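Local coordinates for protein putative rhamnosidase (Streptomyces avermitilis, PDB 3W5M) that hydrolyses terminal non-reducing alpha-L-rhamnose from alpha-L-rhamnosides, including citrus flavonoids and gum arabic, and binds L-rhamnose through a calcium-dependent carbohydrate-binding module, at residues P784-D787 with L788-I792; L727-L730 with E731-D735; P79-R83 with T84-W88. All coordinates share one frame; numbering follows the deposited sequence.

Contact 1. Residues P784-D787 with L788-I792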
ATOM      1  N   PRO A 784     -36.578   6.283   0.657  1.00 35.28           N
ATOM      2  CA  PRO A 784     -36.309   5.277  -0.379  1.00 35.47           C
ATOM      3  C   PRO A 784     -35.352   4.165   0.060  1.00 36.78           C
ATOM      4  O   PRO A 784     -35.591   2.997  -0.244  1.00 32.91           O
ATOM      5  CB  PRO A 784     -35.682   6.095  -1.510  1.00 37.56           C
ATOM      6  CG  PRO A 784     -36.250   7.456  -1.349  1.00 37.25           C
ATOM      7  CD  PRO A 784     -36.404   7.657   0.132  1.00 36.41           C
ATOM      8  N   TYR A 785     -34.268   4.521   0.759  1.00 33.51           N
ATOM      9  CA  TYR A 785     -33.309   3.534   1.237  1.00 32.15           C
ATOM     10  C   TYR A 785     -33.833   2.696   2.394  1.00 31.18           C
ATOM     11  O   TYR A 785     -33.556   1.499   2.485  1.00 29.44           O
ATOM     12  CB  TYR A 785     -32.023   4.226   1.685  1.00 33.86           C
ATOM     13  CG  TYR A 785     -31.355   5.048   0.615  1.00 36.71           C
ATOM     14  CD1 TYR A 785     -31.110   4.517  -0.654  1.00 39.77           C
ATOM     15  CD2 TYR A 785     -30.923   6.353   0.881  1.00 39.71           C
ATOM     16  CE1 TYR A 785     -30.475   5.260  -1.643  1.00 41.08           C
ATOM     17  CE2 TYR A 785     -30.279   7.108  -0.099  1.00 41.82           C
ATOM     18  CZ  TYR A 785     -30.055   6.556  -1.358  1.00 43.23           C
ATOM     19  OH  TYR A 785     -29.421   7.303  -2.330  1.00 43.32           O
ATOM     20  N   THR A 786     -34.565   3.330   3.298  1.00 28.86           N
ATOM     21  CA  THR A 786     -35.120   2.605   4.421  1.00 30.01           C
ATOM     22  C   THR A 786     -36.119   1.565   3.914  1.00 29.65           C
ATOM     23  O   THR A 786     -36.159   0.431   4.417  1.00 29.17           O
ATOM     24  CB  THR A 786     -35.786   3.557   5.429  1.00 30.45           C
ATOM     25  OG1 THR A 786     -34.774   4.397   5.996  1.00 32.27           O
ATOM     26  CG2 THR A 786     -36.423   2.775   6.560  1.00 28.53           C
ATOM     27  N   ASP A 787     -36.912   1.971   2.933  1.00 29.46           N
ATOM     28  CA  ASP A 787     -37.902   1.096   2.313  1.00 34.27           C
ATOM     29  C   ASP A 787     -37.224  -0.071   1.588  1.00 33.22           C
ATOM     30  O   ASP A 787     -37.669  -1.227   1.696  1.00 31.10           O
ATOM     31  CB  ASP A 787     -38.781   1.894   1.342  1.00 38.24           C
ATOM     32  CG  ASP A 787     -39.626   0.994   0.431  1.00 44.44           C
ATOM     33  OD1 ASP A 787     -40.437   0.199   0.954  1.00 47.52           O
ATOM     34  OD2 ASP A 787     -39.463   1.071  -0.808  1.00 48.70           O
ATOM     35  N   LEU A 788     -36.143   0.230   0.864  1.00 31.02           N
ATOM     36  CA  LEU A 788     -35.345  -0.821   0.210  1.00 29.10           C
ATOM     37  C   LEU A 788     -34.815  -1.820   1.209  1.00 27.00           C
ATOM     38  O   LEU A 788     -34.925  -3.014   0.972  1.00 27.33           O
ATOM     39  CB  LEU A 788     -34.185  -0.229  -0.596  1.00 29.11           C
ATOM     40  CG  LEU A 788     -33.259  -1.271  -1.240  1.00 30.96           C
ATOM     41  CD1 LEU A 788     -33.995  -2.171  -2.234  1.00 30.14           C
ATOM     42  CD2 LEU A 788     -32.088  -0.580  -1.926  1.00 31.47           C
ATOM     43  N   PHE A 789     -34.210  -1.331   2.301  1.00 26.15           N
ATOM     44  CA  PHE A 789     -33.708  -2.172   3.391  1.00 27.59           C
ATOM     45  C   PHE A 789     -34.791  -3.077   3.965  1.00 29.28           C
ATOM     46  O   PHE A 789     -34.581  -4.291   4.070  1.00 27.17           O
ATOM     47  CB  PHE A 789     -33.081  -1.339   4.519  1.00 28.22           C
ATOM     48  CG  PHE A 789     -32.657  -2.149   5.716  1.00 29.32           C
ATOM     49  CD1 PHE A 789     -31.836  -3.264   5.572  1.00 29.27           C
ATOM     50  CD2 PHE A 789     -33.069  -1.788   6.992  1.00 31.58           C
ATOM     51  CE1 PHE A 789     -31.432  -4.000   6.676  1.00 29.86           C
ATOM     52  CE2 PHE A 789     -32.671  -2.520   8.107  1.00 34.90           C
ATOM     53  CZ  PHE A 789     -31.855  -3.639   7.950  1.00 33.55           C
ATOM     54  N   THR A 790     -35.933  -2.478   4.318  1.00 28.55           N
ATOM     55  CA  THR A 790     -37.128  -3.228   4.800  1.00 29.78           C
ATOM     56  C   THR A 790     -37.494  -4.391   3.854  1.00 30.48           C
ATOM     57  O   THR A 790     -37.746  -5.514   4.298  1.00 29.96           O
ATOM     58  CB  THR A 790     -38.349  -2.291   4.903  1.00 30.65           C
ATOM     59  OG1 THR A 790     -38.026  -1.196   5.763  1.00 33.50           O
ATOM     60  CG2 THR A 790     -39.564  -3.035   5.484  1.00 30.52           C
ATOM     61  N   ARG A 791     -37.523  -4.105   2.554  1.00 31.07           N
ATOM     62  CA  ARG A 791     -37.922  -5.116   1.563  1.00 31.98           C
ATOM     63  C   ARG A 791     -36.908  -6.239   1.392  1.00 31.21           C
ATOM     64  O   ARG A 791     -37.292  -7.400   1.258  1.00 27.87           O
ATOM     65  CB  ARG A 791     -38.294  -4.481   0.240  1.00 32.65           C
ATOM     66  CG  ARG A 791     -39.584  -3.694   0.335  1.00 39.37           C
ATOM     67  CD  ARG A 791     -40.032  -3.196  -1.020  1.00 41.25           C
ATOM     68  NE  ARG A 791     -39.207  -2.094  -1.489  1.00 47.49           N
ATOM     69  CZ  ARG A 791     -38.336  -2.178  -2.490  1.00 49.85           C
ATOM     70  NH1 ARG A 791     -38.154  -3.327  -3.134  1.00 51.04           N
ATOM     71  NH2 ARG A 791     -37.639  -1.111  -2.844  1.00 49.20           N
ATOM     72  N   ILE A 792     -35.613  -5.911   1.451  1.00 27.85           N
ATOM     73  CA  ILE A 792     -34.585  -6.937   1.402  1.00 26.25           C
ATOM     74  C   ILE A 792     -34.554  -7.792   2.647  1.00 27.22           C
ATOM     75  O   ILE A 792     -34.395  -9.018   2.552  1.00 27.30           O
ATOM     76  CB  ILE A 792     -33.173  -6.361   1.189  1.00 24.03           C
ATOM     77  CG1 ILE A 792     -33.139  -5.509  -0.070  1.00 25.51           C
ATOM     78  CG2 ILE A 792     -32.177  -7.516   1.011  1.00 22.35           C
ATOM     79  CD1 ILE A 792     -31.872  -4.661  -0.175  1.00 26.75           C
TER
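The Arg791 guanidinium meets the Asp787 carboxylate with its edge, OD2 lying close to the guanidinium plane at the NE side. Arg791 NE gives Asp787 OD2 a salt-bridging hydrogen bond of 3.2 Å, and NH2 adds a weak one to the same oxygen. The two planes are turned 44° apart, and NE meets OD2 from above the carboxylate plane. CG of Asp787 stands anti to the backbone N (chi1 167°), which swings the carboxylate forward along the helix, while the arginine bends at chi3 and folds back to meet it. Both residues belong to helix 783-800 of the (alpha/alpha)6-barrel, one turn apart, and on this solvent-facing side the pair spans a backbone bond of 3.0 Å from Arg791 N to Asp787 O. A second side-chain link runs from Thr790 OG1 to Thr786 O, 2.8 Å away. That carbonyl also accepts Thr790 N, the two donors arriving from opposite faces of its plane, so the threonine hydroxyl is tied back to its own helix. On the buried side, Leu788 CB rests 3.5 Å from Pro784 O. Tyr785 reaches out of the helix to hydrogen-bond His724 through its hydroxyl and touches Ala772 of helix 756-777.

Contact 2. Residues L727-L730 with E731-D735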
ATOM      1  N   LEU A 727     -26.323   0.412  -5.316  1.00 23.06           N
ATOM      2  CA  LEU A 727     -27.587  -0.234  -4.890  1.00 24.24           C
ATOM      3  C   LEU A 727     -28.472  -0.521  -6.091  1.00 25.67           C
ATOM      4  O   LEU A 727     -29.175  -1.563  -6.140  1.00 28.53           O
ATOM      5  CB  LEU A 727     -28.338   0.625  -3.854  1.00 23.12           C
ATOM      6  CG  LEU A 727     -27.758   0.657  -2.430  1.00 24.71           C
ATOM      7  CD1 LEU A 727     -28.413   1.743  -1.593  1.00 24.32           C
ATOM      8  CD2 LEU A 727     -27.812  -0.693  -1.721  1.00 23.52           C
ATOM      9  N   ARG A 728     -28.456   0.402  -7.052  1.00 23.85           N
ATOM     10  CA  ARG A 728     -29.202   0.262  -8.299  1.00 26.36           C
ATOM     11  C   ARG A 728     -28.672  -0.929  -9.104  1.00 28.39           C
ATOM     12  O   ARG A 728     -29.458  -1.754  -9.614  1.00 26.12           O
ATOM     13  CB  ARG A 728     -29.172   1.558  -9.092  1.00 28.44           C
ATOM     14  CG  ARG A 728     -29.622   1.442 -10.531  1.00 33.04           C
ATOM     15  CD  ARG A 728     -29.391   2.758 -11.238  1.00 38.82           C
ATOM     16  NE  ARG A 728     -30.336   3.778 -10.794  1.00 44.51           N
ATOM     17  CZ  ARG A 728     -30.228   5.072 -11.096  1.00 49.50           C
ATOM     18  NH1 ARG A 728     -29.206   5.493 -11.835  1.00 48.77           N
ATOM     19  NH2 ARG A 728     -31.136   5.946 -10.659  1.00 47.62           N
ATOM     20  N   TYR A 729     -27.345  -1.043  -9.178  1.00 25.75           N
ATOM     21  CA  TYR A 729     -26.696  -2.217  -9.749  1.00 25.63           C
ATOM     22  C   TYR A 729     -27.131  -3.498  -9.046  1.00 25.39           C
ATOM     23  O   TYR A 729     -27.438  -4.494  -9.706  1.00 29.68           O
ATOM     24  CB  TYR A 729     -25.147  -2.091  -9.686  1.00 24.06           C
ATOM     25  CG  TYR A 729     -24.442  -3.396 -10.015  1.00 23.20           C
ATOM     26  CD1 TYR A 729     -24.121  -3.727 -11.336  1.00 22.90           C
ATOM     27  CD2 TYR A 729     -24.123  -4.314  -9.002  1.00 23.35           C
ATOM     28  CE1 TYR A 729     -23.505  -4.941 -11.637  1.00 23.62           C
ATOM     29  CE2 TYR A 729     -23.472  -5.500  -9.292  1.00 23.75           C
ATOM     30  CZ  TYR A 729     -23.189  -5.813 -10.604  1.00 23.38           C
ATOM     31  OH  TYR A 729     -22.571  -7.001 -10.858  1.00 26.84           O
ATOM     32  N   LEU A 730     -27.164  -3.485  -7.722  1.00 24.69           N
ATOM     33  CA  LEU A 730     -27.449  -4.694  -6.966  1.00 26.50           C
ATOM     34  C   LEU A 730     -28.911  -5.123  -7.128  1.00 30.05           C
ATOM     35  O   LEU A 730     -29.213  -6.314  -7.165  1.00 32.91           O
ATOM     36  CB  LEU A 730     -27.140  -4.488  -5.489  1.00 23.45           C
ATOM     37  CG  LEU A 730     -25.644  -4.436  -5.106  1.00 22.49           C
ATOM     38  CD1 LEU A 730     -25.535  -4.040  -3.645  1.00 22.28           C
ATOM     39  CD2 LEU A 730     -24.904  -5.752  -5.374  1.00 22.00           C
ATOM     40  N   GLU A 731     -29.811  -4.153  -7.195  1.00 29.29           N
ATOM     41  CA  GLU A 731     -31.234  -4.460  -7.416  1.00 32.31           C
ATOM     42  C   GLU A 731     -31.463  -5.055  -8.802  1.00 32.18           C
ATOM     43  O   GLU A 731     -32.234  -6.002  -8.955  1.00 33.11           O
ATOM     44  CB  GLU A 731     -32.096  -3.214  -7.218  1.00 35.47           C
ATOM     45  CG  GLU A 731     -33.568  -3.429  -7.534  1.00 42.44           C
ATOM     46  CD  GLU A 731     -34.491  -2.507  -6.750  1.00 51.78           C
ATOM     47  OE1 GLU A 731     -34.158  -1.310  -6.585  1.00 51.63           O
ATOM     48  OE2 GLU A 731     -35.563  -2.986  -6.298  1.00 57.63           O
ATOM     49  N   LYS A 732     -30.783  -4.513  -9.809  1.00 31.39           N
ATOM     50  CA  LYS A 732     -30.867  -5.052 -11.164  1.00 32.53           C
ATOM     51  C   LYS A 732     -30.348  -6.500 -11.233  1.00 31.95           C
ATOM     52  O   LYS A 732     -30.931  -7.347 -11.913  1.00 30.37           O
ATOM     53  CB  LYS A 732     -30.105  -4.156 -12.135  1.00 34.74           C
ATOM     54  CG  LYS A 732     -30.327  -4.508 -13.594  1.00 44.95           C
ATOM     55  CD  LYS A 732     -29.432  -3.676 -14.500  1.00 52.54           C
ATOM     56  CE  LYS A 732     -29.630  -4.065 -15.959  1.00 57.58           C
ATOM     57  NZ  LYS A 732     -28.423  -3.699 -16.747  1.00 63.95           N
ATOM     58  N   HIS A 733     -29.270  -6.782 -10.512  1.00 28.95           N
ATOM     59  CA  HIS A 733     -28.687  -8.130 -10.430  1.00 29.78           C
ATOM     60  C   HIS A 733     -29.148  -8.934  -9.206  1.00 29.38           C
ATOM     61  O   HIS A 733     -28.343  -9.430  -8.398  1.00 28.57           O
ATOM     62  CB  HIS A 733     -27.156  -8.031 -10.550  1.00 31.21           C
ATOM     63  CG  HIS A 733     -26.728  -7.371 -11.819  1.00 32.90           C
ATOM     64  ND1 HIS A 733     -26.268  -8.081 -12.905  1.00 34.19           N
ATOM     65  CD2 HIS A 733     -26.763  -6.074 -12.206  1.00 35.81           C
ATOM     66  CE1 HIS A 733     -25.997  -7.248 -13.895  1.00 35.17           C
ATOM     67  NE2 HIS A 733     -26.293  -6.023 -13.498  1.00 38.88           N
ATOM     68  N   SER A 734     -30.474  -9.059  -9.092  1.00 30.81           N
ATOM     69  CA  SER A 734     -31.122  -9.844  -8.034  1.00 31.47           C
ATOM     70  C   SER A 734     -32.517 -10.272  -8.530  1.00 30.93           C
ATOM     71  O   SER A 734     -33.043  -9.695  -9.479  1.00 28.27           O
ATOM     72  CB  SER A 734     -31.248  -9.035  -6.740  1.00 31.84           C
ATOM     73  OG  SER A 734     -32.065  -7.913  -6.976  1.00 35.47           O
ATOM     74  N   ASP A 735     -33.093 -11.273  -7.875  1.00 31.79           N
ATOM     75  CA  ASP A 735     -34.413 -11.791  -8.253  1.00 33.58           C
ATOM     76  C   ASP A 735     -35.278 -11.767  -6.989  1.00 30.55           C
ATOM     77  O   ASP A 735     -34.996 -12.485  -6.036  1.00 30.24           O
ATOM     78  CB  ASP A 735     -34.249 -13.205  -8.851  1.00 36.77           C
ATOM     79  CG  ASP A 735     -35.594 -13.856  -9.271  1.00 44.55           C
ATOM     80  OD1 ASP A 735     -36.681 -13.307  -8.998  1.00 45.35           O
ATOM     81  OD2 ASP A 735     -35.548 -14.944  -9.874  1.00 48.34           O
TER
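Leu727, Arg728 and Tyr729 offer their carbonyls to the amides of Glu731, Lys732 and His733, and at His733, held by a 3.0 Å bond from its N to Tyr729 O, the chain turns out of the helix. The side chains of Tyr729 and His733 meet face to face one turn apart as an offset stack, their centroids 4.3 Å from each other and the planes inclined by 23°. His733 CD2 sits over the rim of the tyrosine ring, and Tyr729 CE1 in turn lies over the rim of the imidazole, 3.5 Å from CD2. CG of Tyr729 is anti to its backbone nitrogen (chi1 169°), carrying the phenol along the helix toward the histidine. The imidazole also turns an edge to the backbone, with Tyr729 O in its plane and 3.0 Å from CD2. This is the C-terminal end of helix 713-732 in the (alpha/alpha)6-barrel catalytic domain. Beyond it Ser734 folds back: OG donates to Glu731 O at 2.8 Å, from above the carbonyl plane, so a side chain serves a carbonyl of the last turn. Leu730 faces inward to Phe764 of helix 756-777, and His733 O accepts from Arg739, tying the exit to the following loop.

Contact 3. Residues P79-R83 with T84-W88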
ATOM      1  N   PRO A  79     -12.682  33.258  -1.945  1.00 29.75           N
ATOM      2  CA  PRO A  79     -11.965  32.183  -2.647  1.00 27.83           C
ATOM      3  C   PRO A  79     -10.452  32.243  -2.421  1.00 27.09           C
ATOM      4  O   PRO A  79      -9.849  33.311  -2.548  1.00 26.74           O
ATOM      5  CB  PRO A  79     -12.281  32.475  -4.108  1.00 27.93           C
ATOM      6  CG  PRO A  79     -13.629  33.113  -4.065  1.00 30.13           C
ATOM      7  CD  PRO A  79     -13.566  34.010  -2.866  1.00 29.06           C
ATOM      8  N   LEU A  80      -9.844  31.098  -2.102  1.00 25.81           N
ATOM      9  CA  LEU A  80      -8.384  31.031  -1.940  1.00 26.38           C
ATOM     10  C   LEU A  80      -7.637  31.086  -3.275  1.00 26.33           C
ATOM     11  O   LEU A  80      -8.136  30.595  -4.297  1.00 29.50           O
ATOM     12  CB  LEU A  80      -7.997  29.743  -1.190  1.00 24.59           C
ATOM     13  CG  LEU A  80      -8.641  29.495   0.175  1.00 23.72           C
ATOM     14  CD1 LEU A  80      -8.229  28.109   0.683  1.00 23.84           C
ATOM     15  CD2 LEU A  80      -8.209  30.572   1.150  1.00 22.87           C
ATOM     16  N   LYS A  81      -6.451  31.689  -3.253  1.00 24.88           N
ATOM     17  CA  LYS A  81      -5.568  31.803  -4.403  1.00 25.73           C
ATOM     18  C   LYS A  81      -4.509  30.695  -4.326  1.00 25.11           C
ATOM     19  O   LYS A  81      -4.173  30.231  -3.206  1.00 24.31           O
ATOM     20  CB  LYS A  81      -4.824  33.152  -4.400  1.00 28.61           C
ATOM     21  CG  LYS A  81      -5.684  34.410  -4.459  1.00 34.06           C
ATOM     22  CD  LYS A  81      -4.810  35.640  -4.689  1.00 38.58           C
ATOM     23  CE  LYS A  81      -4.063  36.119  -3.447  1.00 41.87           C
ATOM     24  NZ  LYS A  81      -2.656  35.615  -3.327  1.00 43.27           N
ATOM     25  N   PRO A  82      -3.957  30.302  -5.487  1.00 24.26           N
ATOM     26  CA  PRO A  82      -2.864  29.316  -5.546  1.00 24.28           C
ATOM     27  C   PRO A  82      -1.538  29.849  -4.965  1.00 23.97           C
ATOM     28  O   PRO A  82      -1.328  31.063  -4.903  1.00 24.11           O
ATOM     29  CB  PRO A  82      -2.692  29.045  -7.042  1.00 24.60           C
ATOM     30  CG  PRO A  82      -3.899  29.624  -7.717  1.00 25.64           C
ATOM     31  CD  PRO A  82      -4.406  30.712  -6.831  1.00 25.21           C
ATOM     32  N   ARG A  83      -0.669  28.927  -4.558  1.00 21.99           N
ATOM     33  CA  ARG A  83       0.695  29.233  -4.079  1.00 23.47           C
ATOM     34  C   ARG A  83       0.721  30.229  -2.929  1.00 23.13           C
ATOM     35  O   ARG A  83       1.653  31.045  -2.848  1.00 24.16           O
ATOM     36  CB  ARG A  83       1.549  29.857  -5.174  1.00 26.39           C
ATOM     37  CG  ARG A  83       1.642  29.160  -6.486  1.00 29.84           C
ATOM     38  CD  ARG A  83       2.184  30.202  -7.460  1.00 30.34           C
ATOM     39  NE  ARG A  83       2.578  29.512  -8.658  1.00 30.88           N
ATOM     40  CZ  ARG A  83       1.820  29.393  -9.741  1.00 29.64           C
ATOM     41  NH1 ARG A  83       0.624  29.967  -9.792  1.00 29.72           N
ATOM     42  NH2 ARG A  83       2.276  28.696 -10.759  1.00 28.52           N
ATOM     43  N   THR A  84      -0.290  30.208  -2.074  1.00 21.48           N
ATOM     44  CA  THR A  84      -0.368  31.227  -1.034  1.00 22.83           C
ATOM     45  C   THR A  84      -0.406  30.642   0.345  1.00 22.47           C
ATOM     46  O   THR A  84      -1.158  29.690   0.600  1.00 21.63           O
ATOM     47  CB  THR A  84      -1.559  32.144  -1.289  1.00 22.52           C
ATOM     48  OG1 THR A  84      -1.375  32.747  -2.563  1.00 25.35           O
ATOM     49  CG2 THR A  84      -1.676  33.260  -0.225  1.00 24.37           C
ATOM     50  N   ARG A  85       0.414  31.204   1.235  1.00 21.40           N
ATOM     51  CA  ARG A  85       0.356  30.802   2.644  1.00 23.18           C
ATOM     52  C   ARG A  85      -0.725  31.585   3.410  1.00 24.93           C
ATOM     53  O   ARG A  85      -0.763  32.825   3.371  1.00 26.30           O
ATOM     54  CB  ARG A  85       1.741  30.902   3.301  1.00 22.06           C
ATOM     55  CG  ARG A  85       1.772  30.424   4.756  1.00 22.39           C
ATOM     56  CD  ARG A  85       3.214  30.251   5.254  1.00 22.84           C
ATOM     57  NE  ARG A  85       3.885  29.176   4.539  1.00 23.99           N
ATOM     58  CZ  ARG A  85       4.977  28.541   4.954  1.00 24.43           C
ATOM     59  NH1 ARG A  85       5.578  28.913   6.085  1.00 24.90           N
ATOM     60  NH2 ARG A  85       5.475  27.553   4.216  1.00 25.90           N
ATOM     61  N   TYR A  86      -1.643  30.868   4.049  1.00 23.24           N
ATOM     62  CA  TYR A  86      -2.705  31.472   4.830  1.00 23.36           C
ATOM     63  C   TYR A  86      -2.491  31.213   6.307  1.00 25.58           C
ATOM     64  O   TYR A  86      -2.435  30.059   6.741  1.00 23.67           O
ATOM     65  CB  TYR A  86      -4.072  30.932   4.408  1.00 24.06           C
ATOM     66  CG  TYR A  86      -4.454  31.397   3.026  1.00 24.61           C
ATOM     67  CD1 TYR A  86      -5.043  32.658   2.832  1.00 26.25           C
ATOM     68  CD2 TYR A  86      -4.177  30.624   1.899  1.00 25.06           C
ATOM     69  CE1 TYR A  86      -5.371  33.102   1.556  1.00 26.81           C
ATOM     70  CE2 TYR A  86      -4.508  31.073   0.614  1.00 25.10           C
ATOM     71  CZ  TYR A  86      -5.111  32.303   0.456  1.00 26.55           C
ATOM     72  OH  TYR A  86      -5.456  32.751  -0.805  1.00 27.56           O
ATOM     73  N   PHE A  87      -2.388  32.292   7.080  1.00 24.60           N
ATOM     74  CA  PHE A  87      -2.214  32.171   8.525  1.00 26.48           C
ATOM     75  C   PHE A  87      -3.579  32.212   9.179  1.00 26.07           C
ATOM     76  O   PHE A  87      -4.509  32.873   8.680  1.00 27.06           O
ATOM     77  CB  PHE A  87      -1.283  33.256   9.060  1.00 24.71           C
ATOM     78  CG  PHE A  87       0.132  33.103   8.616  1.00 27.81           C
ATOM     79  CD1 PHE A  87       0.546  33.615   7.396  1.00 28.42           C
ATOM     80  CD2 PHE A  87       1.062  32.434   9.414  1.00 28.29           C
ATOM     81  CE1 PHE A  87       1.858  33.478   6.981  1.00 29.68           C
ATOM     82  CE2 PHE A  87       2.380  32.292   9.008  1.00 30.14           C
ATOM     83  CZ  PHE A  87       2.779  32.822   7.790  1.00 29.86           C
ATOM     84  N   TRP A  88      -3.746  31.418  10.232  1.00 25.26           N
ATOM     85  CA  TRP A  88      -5.010  31.379  10.909  1.00 22.59           C
ATOM     86  C   TRP A  88      -4.893  31.161  12.397  1.00 24.20           C
ATOM     87  O   TRP A  88      -3.901  30.671  12.909  1.00 24.17           O
ATOM     88  CB  TRP A  88      -5.983  30.364  10.279  1.00 23.40           C
ATOM     89  CG  TRP A  88      -5.660  28.910  10.572  1.00 21.75           C
ATOM     90  CD1 TRP A  88      -4.631  28.193  10.075  1.00 22.66           C
ATOM     91  CD2 TRP A  88      -6.390  28.042  11.444  1.00 22.42           C
ATOM     92  NE1 TRP A  88      -4.655  26.911  10.598  1.00 23.18           N
ATOM     93  CE2 TRP A  88      -5.742  26.791  11.422  1.00 22.73           C
ATOM     94  CE3 TRP A  88      -7.546  28.197  12.225  1.00 22.88           C
ATOM     95  CZ2 TRP A  88      -6.214  25.683  12.143  1.00 23.09           C
ATOM     96  CZ3 TRP A  88      -8.010  27.100  12.973  1.00 25.14           C
ATOM     97  CH2 TRP A  88      -7.340  25.853  12.915  1.00 22.60           C
TER
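A tyrosine corner joins the loop 79-83 to the start of strand 85-94 in the N-terminal domain, with the Leu-x-Pro-x-Thr-x-Tyr spacing familiar from fibronectin type 3 folds. The Tyr86 side chain runs back toward the loop, and its hydroxyl oxygen accepts Lys81 N over 2.8 Å in a nearly straight bond (175°). Leu80 CD2 sits over one face of the phenol in a CH-pi contact, 3.7 Å from the centroid of the Tyr86 ring, and Thr84 CG2 covers the opposite face toward the rim; Lys81 O, which accepts from Thr110, lies at the ring edge. With OG1 of Thr84 beside its backbone N (chi1 -60°), the hydroxyl turns into the loop and donates to Pro82 O at 2.9 Å from above the carbonyl plane. Lys81 NZ, its chain bent at chi3 and chi4, adds a weak bond of 3.2 Å to that OG1. Arg83 makes the turn in a left-handed helical conformation and sends its guanidinium away to Glu404. A phenylalanine in place of Tyr86 would probably leave Lys81 N without its acceptor and the loop freer to move off the strand. Thr84 OG1 thus both gives and takes a bond, and the hydroxyl of buried Tyr86 holds the loop through a backbone amide, a tie independent of the lysine side chain.

Contacts 1 and 2 are neighbours in the catalytic (alpha/alpha)6-barrel, their centres 13 Å apart on helices 783-800 and 713-732. Leu727 joins them, its CD1 lying 4.0 Å from Tyr785 CD1 and its CD2 4.3 Å from Leu788 CD2. Near the C-terminal end of helix 713-732, Glu731 OE2 comes within 4.1 Å of Arg791 NH1, a packing contact that brings an acidic group near the arginine already paired within contact 1. Contact 2 is the nearer to the rhamnose site, the Leu730 side chain lying about 10 Å from that of the rhamnose-binding Trp695. Contact 3 belongs to the separate N-terminal domain; its centre is 45 Å from either of the others, and its nearest atoms are about 30 Å from contact 1.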